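Local coordinates for conserved domain protein (Streptococcus pneumoniae, PDB 4IAJ) that is of unknown function and belongs to the DUF4649 family, whose small domain here packs two helices against an antiparallel sheet, at residues Asn5-Thr10 against Leu49-His54. Numbering follows the deposited sequence.
Sequences NMIEIT and LTYKGH
Glu-8 and Thr-50 form the hydrogen-bonded pair of two neighbouring antiparallel strands: Glu-8 N donates to Thr-50 O (3.0 Å), and Thr-50 N returns a bond to Glu-8 O (2.9 Å). A third backbone bond, just beyond the paired strands, runs from Lys-52 N to Met-6 O and is short at 2.6 Å and straight (167°). Met-6 O also receives the CA-H of Tyr-51, and Thr-50 O that of Ile-7. A water accepts from Gly-53 N and lies within hydrogen-bonding distance of Asn-5 O, bridging the type I' turn Tyr-51 to His-54 and the chain entering strand 7-12.

Apolar contacts line the face carrying Ile-7, Ile-9, Leu-49 and Tyr-51. Leu-49 CD1 lies alongside Ile-9 CG1 (3.9 Å), and Ile-7 CG1 reaches the Tyr-51 ring at its edge. That ring leans toward strand 7-12 because chi1 is 178°, which sets CG opposite the backbone N. Selenomethionine Met-6 makes an oblique Met-aromatic contact with it, SE 5.5 Å from the centroid. Met-6 CG lies 3.4 Å from Lys-52 CG, an unusually tight approach, and Lys-52 CG sits 3.6 Å above one face of the Tyr-51 ring, toward its rim.

On the other face, Thr-50 CB meets Glu-8 CB (4.2 Å), and Thr-50 OG1 is hydrogen-bonded to Asn-55 OD1. Strands 7-12 and 46-51 are central in the sheet, flanked by 18-23, against which Met-6 and Ile-7 form a classic bulge opposite Phe-23, and by 54-56; helices 26-35 and 65-71 cover the isoleucine face.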
loop_
_atom_site.group_PDB
_atom_site.type_symbol
_atom_site.label_atom_id
_atom_site.label_comp_id
_atom_site.label_asym_id
_atom_site.label_seq_id
_atom_site.Cartn_x
_atom_site.Cartn_y
_atom_site.Cartn_z
ATOM N N ASN B 5 24.651 19.178 8.417
ATOM C CA ASN B 5 23.341 18.904 7.813
ATOM C C ASN B 5 22.248 19.864 8.255
ATOM O O ASN B 5 21.978 20.018 9.448
ATOM C CB ASN B 5 22.912 17.491 8.155
ATOM C CG ASN B 5 23.856 16.465 7.600
ATOM O OD1 ASN B 5 24.167 16.482 6.411
ATOM N ND2 ASN B 5 24.331 15.571 8.452
HETATM N N MSE B 6 21.585 20.474 7.284
HETATM C CA MSE B 6 20.484 21.372 7.595
HETATM C C MSE B 6 19.334 20.678 8.319
HETATM O O MSE B 6 18.712 21.302 9.172
HETATM C CB MSE B 6 19.948 22.016 6.323
HETATM C CG MSE B 6 19.718 23.496 6.587
HETATM SE SE MSE B 6 19.008 24.209 4.921
HETATM C CE MSE B 6 20.766 24.507 4.085
ATOM N N ILE B 7 19.052 19.414 7.991
ATOM C CA ILE B 7 17.980 18.650 8.647
ATOM C C ILE B 7 18.475 17.302 9.190
ATOM O O ILE B 7 19.109 16.533 8.477
ATOM C CB ILE B 7 16.773 18.431 7.717
ATOM C CG1 ILE B 7 16.214 19.780 7.289
ATOM C CG2 ILE B 7 15.684 17.638 8.426
ATOM C CD1 ILE B 7 14.997 19.701 6.402
ATOM N N GLU B 8 18.208 17.060 10.474
ATOM C CA GLU B 8 18.439 15.778 11.114
ATOM C C GLU B 8 17.161 15.390 11.822
ATOM O O GLU B 8 16.544 16.216 12.481
ATOM C CB GLU B 8 19.587 15.845 12.108
ATOM C CG GLU B 8 20.914 16.184 11.446
ATOM C CD GLU B 8 22.137 15.720 12.235
ATOM O OE1 GLU B 8 21.979 15.045 13.283
ATOM O OE2 GLU B 8 23.266 16.029 11.786
ATOM N N ILE B 9 16.738 14.148 11.644
ATOM C CA ILE B 9 15.497 13.677 12.239
ATOM C C ILE B 9 15.764 12.368 12.970
ATOM O O ILE B 9 16.320 11.439 12.395
ATOM C CB ILE B 9 14.403 13.435 11.194
ATOM C CG1 ILE B 9 14.155 14.688 10.337
ATOM C CG2 ILE B 9 13.120 12.996 11.876
ATOM C CD1 ILE B 9 13.307 14.414 9.103
ATOM N N THR B 10 15.371 12.294 14.239
ATOM C CA THR B 10 15.511 11.057 14.980
ATOM C C THR B 10 14.113 10.586 15.364
ATOM O O THR B 10 13.290 11.359 15.834
ATOM C CB THR B 10 16.406 11.211 16.214
ATOM O OG1 THR B 10 17.741 11.555 15.814
ATOM C CG2 THR B 10 16.467 9.916 16.978
ATOM N N LEU B 49 13.865 16.761 16.045
ATOM C CA LEU B 49 13.906 17.398 14.728
ATOM C C LEU B 49 14.819 18.607 14.817
ATOM O O LEU B 49 14.523 19.546 15.541
ATOM C CB LEU B 49 12.514 17.816 14.280
ATOM C CG LEU B 49 12.407 18.751 13.076
ATOM C CD1 LEU B 49 12.932 18.080 11.806
ATOM C CD2 LEU B 49 10.971 19.188 12.880
ATOM N N THR B 50 15.914 18.582 14.062
ATOM C CA THR B 50 16.949 19.609 14.145
ATOM C C THR B 50 17.050 20.299 12.793
ATOM O O THR B 50 17.329 19.654 11.769
ATOM C CB THR B 50 18.314 19.009 14.546
ATOM O OG1 THR B 50 18.202 18.323 15.805
ATOM C CG2 THR B 50 19.355 20.080 14.691
ATOM N N TYR B 51 16.812 21.605 12.799
ATOM C CA TYR B 51 16.873 22.431 11.605
ATOM C C TYR B 51 18.009 23.448 11.720
ATOM O O TYR B 51 17.976 24.330 12.578
ATOM C CB TYR B 51 15.544 23.145 11.394
ATOM C CG TYR B 51 15.545 24.055 10.199
ATOM C CD1 TYR B 51 15.483 23.535 8.912
ATOM C CD2 TYR B 51 15.610 25.430 10.345
ATOM C CE1 TYR B 51 15.481 24.366 7.804
ATOM C CE2 TYR B 51 15.608 26.267 9.243
ATOM C CZ TYR B 51 15.541 25.726 7.974
ATOM O OH TYR B 51 15.533 26.534 6.868
ATOM N N LYS B 52 19.002 23.331 10.843
ATOM C CA LYS B 52 20.224 24.148 10.914
ATOM C C LYS B 52 20.843 24.129 12.308
ATOM O O LYS B 52 21.335 25.145 12.780
ATOM C CB LYS B 52 19.935 25.585 10.504
ATOM C CG LYS B 52 19.218 25.683 9.177
ATOM C CD LYS B 52 19.037 27.127 8.741
ATOM C CE LYS B 52 20.302 27.679 8.134
ATOM N NZ LYS B 52 19.958 28.782 7.202
ATOM N N GLY B 53 20.791 22.975 12.965
ATOM C CA GLY B 53 21.339 22.808 14.311
ATOM C C GLY B 53 20.426 23.185 15.465
ATOM O O GLY B 53 20.762 22.921 16.625
ATOM N N HIS B 54 19.286 23.811 15.166
ATOM C CA HIS B 54 18.311 24.175 16.189
ATOM C C HIS B 54 17.322 23.028 16.371
ATOM O O HIS B 54 16.713 22.563 15.393
ATOM C CB HIS B 54 17.560 25.448 15.802
ATOM C CG HIS B 54 18.432 26.657 15.698
ATOM N ND1 HIS B 54 19.110 26.991 14.544
ATOM C CD2 HIS B 54 18.738 27.616 16.604
ATOM C CE1 HIS B 54 19.801 28.099 14.746
ATOM N NE2 HIS B 54 19.593 28.497 15.988
HETATM O O HOH W 1 20.135 20.584 11.678
#